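Local coordinates for autophagy protein 5 (Saccharomyces cerevisiae, PDB 2DYO) that takes part in autophagic vesicle formation and in cytoplasm-to-vacuole transport, and is required for nucleophagy and mitophagy, at residues G237-V242 against I260-L265. Numbering follows the deposited sequence.
Sequences GDILDV and IPWHML
Trp262 reaches over from its loop to meet Ile239, the last residue of helix 236-239, and Leu240 just after it, and the benzo half of its indole does all the touching. The two backbones stay well apart, 11.0 Å between the CA atoms of Ile239 and Trp262, a gap that suits the largest of the side chains. From CB, which touches neither partner, Trp262 sets CG beside its own backbone N and anti to its carbonyl carbon (chi1 -75°). The five-membered ring meets neither residue and serves here to carry the six-membered ring out to them. At the far rim CZ3 lies 3.9 Å from CD1 of Ile239, while the adjoining CH2 is 4.1 Å from CG2 of the same residue. Beta-branching gives Ile239 this double reach: CG2 stands anti to its backbone N, and the other branch, extended at chi2 (175°), brings CD1 to the neighbouring ring carbon. Leu240 adds a looser touch, CD2 being 4.4 Å from Trp262 CH2; leucine's branched end comes nearer the ring than the direction of its CB would suggest. Both aliphatic residues approach the indole obliquely.

The loop bearing the tryptophan contains a type I turn from Pro261 to Met264, closed by a hydrogen bond from Met264 N to Pro261 O, 3.1 Å; proline readily takes the first place of such a turn. Backbone bonding of Trp262 with Lys233 ties it to the chain ahead of the helix. Within the ubiquitin-like UblB domain, the contact thus joins the short helix to the loop between strand 258-260 and helix 266-273. With 102 Å² buried and methyl groups against aromatic carbons, its cohesion rests on dispersion and the exclusion of water, which asks for closeness but little directional precision.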
ATOM      1  N   GLY A 237      -5.363 -19.187 -14.655  1.00 28.18           N
ATOM      2  CA  GLY A 237      -6.177 -20.081 -13.848  1.00 30.69           C
ATOM      3  C   GLY A 237      -6.313 -19.618 -12.407  1.00 31.46           C
ATOM      4  O   GLY A 237      -7.246 -20.021 -11.707  1.00 31.09           O
ATOM      5  N   ASP A 238      -5.382 -18.776 -11.961  1.00 29.17           N
ATOM      6  CA  ASP A 238      -5.410 -18.249 -10.599  1.00 29.14           C
ATOM      7  C   ASP A 238      -6.076 -16.882 -10.593  1.00 29.50           C
ATOM      8  O   ASP A 238      -6.604 -16.436  -9.576  1.00 28.64           O
ATOM      9  CB  ASP A 238      -3.991 -18.109 -10.047  1.00 29.82           C
ATOM     10  CG  ASP A 238      -3.302 -19.437  -9.865  1.00 32.05           C
ATOM     11  OD1 ASP A 238      -2.205 -19.615 -10.430  1.00 33.49           O
ATOM     12  OD2 ASP A 238      -3.854 -20.303  -9.155  1.00 32.15           O
ATOM     13  N   ILE A 239      -6.056 -16.222 -11.743  1.00 30.51           N
ATOM     14  CA  ILE A 239      -6.634 -14.896 -11.861  1.00 30.91           C
ATOM     15  C   ILE A 239      -8.121 -14.901 -12.168  1.00 29.93           C
ATOM     16  O   ILE A 239      -8.886 -14.189 -11.525  1.00 29.57           O
ATOM     17  CB  ILE A 239      -5.893 -14.082 -12.935  1.00 31.24           C
ATOM     18  CG1 ILE A 239      -4.429 -13.909 -12.513  1.00 31.32           C
ATOM     19  CG2 ILE A 239      -6.582 -12.741 -13.144  1.00 31.16           C
ATOM     20  CD1 ILE A 239      -3.560 -13.218 -13.545  1.00 32.33           C
ATOM     21  N   LEU A 240      -8.532 -15.698 -13.148  1.00 30.31           N
ATOM     22  CA  LEU A 240      -9.939 -15.759 -13.524  1.00 30.84           C
ATOM     23  C   LEU A 240     -10.692 -16.714 -12.604  1.00 31.87           C
ATOM     24  O   LEU A 240     -10.101 -17.635 -12.034  1.00 33.02           O
ATOM     25  CB  LEU A 240     -10.078 -16.216 -14.981  1.00 32.26           C
ATOM     26  CG  LEU A 240      -9.261 -15.414 -16.009  1.00 34.07           C
ATOM     27  CD1 LEU A 240      -9.496 -15.982 -17.399  1.00 33.68           C
ATOM     28  CD2 LEU A 240      -9.657 -13.939 -15.959  1.00 31.76           C
ATOM     29  N   ASP A 241     -11.989 -16.487 -12.442  1.00 33.52           N
ATOM     30  CA  ASP A 241     -12.782 -17.353 -11.584  1.00 34.92           C
ATOM     31  C   ASP A 241     -13.566 -18.366 -12.406  1.00 35.78           C
ATOM     32  O   ASP A 241     -13.626 -18.277 -13.638  1.00 33.84           O
ATOM     33  CB  ASP A 241     -13.742 -16.538 -10.705  1.00 36.32           C
ATOM     34  CG  ASP A 241     -14.696 -15.673 -11.510  1.00 36.12           C
ATOM     35  OD1 ASP A 241     -15.104 -16.082 -12.615  1.00 36.31           O
ATOM     36  OD2 ASP A 241     -15.056 -14.582 -11.023  1.00 37.81           O
ATOM     37  N   VAL A 242     -14.160 -19.329 -11.710  1.00 36.62           N
ATOM     38  CA  VAL A 242     -14.940 -20.377 -12.352  1.00 37.61           C
ATOM     39  C   VAL A 242     -15.894 -19.820 -13.393  1.00 36.28           C
ATOM     40  O   VAL A 242     -16.019 -20.366 -14.487  1.00 36.77           O
ATOM     41  CB  VAL A 242     -15.749 -21.175 -11.316  1.00 38.09           C
ATOM     42  CG1 VAL A 242     -16.598 -22.218 -12.018  1.00 40.36           C
ATOM     43  CG2 VAL A 242     -14.800 -21.838 -10.324  1.00 38.34           C
ATOM     44  N   ILE A 260      -1.135  -3.642 -16.758  1.00 20.77           N
ATOM     45  CA  ILE A 260      -0.123  -4.639 -17.058  1.00 19.59           C
ATOM     46  C   ILE A 260      -0.610  -5.580 -18.168  1.00 19.64           C
ATOM     47  O   ILE A 260      -1.707  -6.138 -18.088  1.00 19.76           O
ATOM     48  CB  ILE A 260       0.229  -5.470 -15.798  1.00 20.36           C
ATOM     49  CG1 ILE A 260       0.670  -4.540 -14.655  1.00 21.73           C
ATOM     50  CG2 ILE A 260       1.341  -6.450 -16.116  1.00 20.62           C
ATOM     51  CD1 ILE A 260       1.929  -3.738 -14.939  1.00 18.26           C
ATOM     52  N   PRO A 261       0.198  -5.751 -19.227  1.00 22.23           N
ATOM     53  CA  PRO A 261      -0.141  -6.623 -20.362  1.00 23.67           C
ATOM     54  C   PRO A 261      -0.151  -8.095 -19.942  1.00 23.11           C
ATOM     55  O   PRO A 261       0.618  -8.494 -19.071  1.00 22.81           O
ATOM     56  CB  PRO A 261       0.980  -6.347 -21.368  1.00 24.35           C
ATOM     57  CG  PRO A 261       1.512  -5.002 -20.977  1.00 28.09           C
ATOM     58  CD  PRO A 261       1.469  -5.048 -19.472  1.00 23.62           C
ATOM     59  N   TRP A 262      -1.000  -8.905 -20.571  1.00 23.87           N
ATOM     60  CA  TRP A 262      -1.060 -10.325 -20.232  1.00 23.26           C
ATOM     61  C   TRP A 262       0.227 -11.084 -20.544  1.00 23.05           C
ATOM     62  O   TRP A 262       0.508 -12.105 -19.917  1.00 21.32           O
ATOM     63  CB  TRP A 262      -2.222 -11.017 -20.953  1.00 26.09           C
ATOM     64  CG  TRP A 262      -3.565 -10.702 -20.376  1.00 27.69           C
ATOM     65  CD1 TRP A 262      -4.461  -9.783 -20.839  1.00 28.35           C
ATOM     66  CD2 TRP A 262      -4.157 -11.291 -19.211  1.00 27.48           C
ATOM     67  NE1 TRP A 262      -5.578  -9.763 -20.033  1.00 28.95           N
ATOM     68  CE2 TRP A 262      -5.417 -10.678 -19.027  1.00 29.17           C
ATOM     69  CE3 TRP A 262      -3.746 -12.279 -18.303  1.00 28.18           C
ATOM     70  CZ2 TRP A 262      -6.274 -11.019 -17.970  1.00 30.82           C
ATOM     71  CZ3 TRP A 262      -4.597 -12.621 -17.252  1.00 28.98           C
ATOM     72  CH2 TRP A 262      -5.848 -11.990 -17.097  1.00 31.18           C
ATOM     73  N   HIS A 263       1.009 -10.607 -21.511  1.00 22.08           N
ATOM     74  CA  HIS A 263       2.246 -11.305 -21.853  1.00 23.49           C
ATOM     75  C   HIS A 263       3.388 -10.990 -20.890  1.00 24.00           C
ATOM     76  O   HIS A 263       4.483 -11.538 -21.013  1.00 23.44           O
ATOM     77  CB  HIS A 263       2.682 -10.995 -23.292  1.00 26.08           C
ATOM     78  CG  HIS A 263       2.890  -9.538 -23.572  1.00 29.07           C
ATOM     79  ND1 HIS A 263       1.869  -8.702 -23.964  1.00 30.85           N
ATOM     80  CD2 HIS A 263       4.012  -8.778 -23.549  1.00 31.56           C
ATOM     81  CE1 HIS A 263       2.352  -7.489 -24.177  1.00 32.77           C
ATOM     82  NE2 HIS A 263       3.649  -7.508 -23.933  1.00 33.07           N
ATOM     83  N   MET A 264       3.140 -10.106 -19.932  1.00 23.35           N
ATOM     84  CA  MET A 264       4.173  -9.756 -18.960  1.00 24.89           C
ATOM     85  C   MET A 264       4.605 -10.978 -18.155  1.00 22.47           C
ATOM     86  O   MET A 264       3.768 -11.762 -17.704  1.00 20.50           O
ATOM     87  CB  MET A 264       3.659  -8.666 -18.015  1.00 28.32           C
ATOM     88  CG  MET A 264       4.488  -8.497 -16.756  1.00 34.31           C
ATOM     89  SD  MET A 264       5.122  -6.829 -16.554  1.00 40.83           S
ATOM     90  CE  MET A 264       6.827  -7.090 -17.011  1.00 41.07           C
ATOM     91  N   LEU A 265       5.914 -11.135 -17.983  1.00 21.48           N
ATOM     92  CA  LEU A 265       6.479 -12.249 -17.219  1.00 21.30           C
ATOM     93  C   LEU A 265       6.270 -12.015 -15.725  1.00 21.62           C
ATOM     94  O   LEU A 265       6.586 -10.942 -15.206  1.00 19.43           O
ATOM     95  CB  LEU A 265       7.978 -12.379 -17.501  1.00 21.47           C
ATOM     96  CG  LEU A 265       8.383 -12.822 -18.908  1.00 24.00           C
ATOM     97  CD1 LEU A 265       9.893 -12.647 -19.099  1.00 24.11           C
ATOM     98  CD2 LEU A 265       7.979 -14.275 -19.113  1.00 23.07           C
TER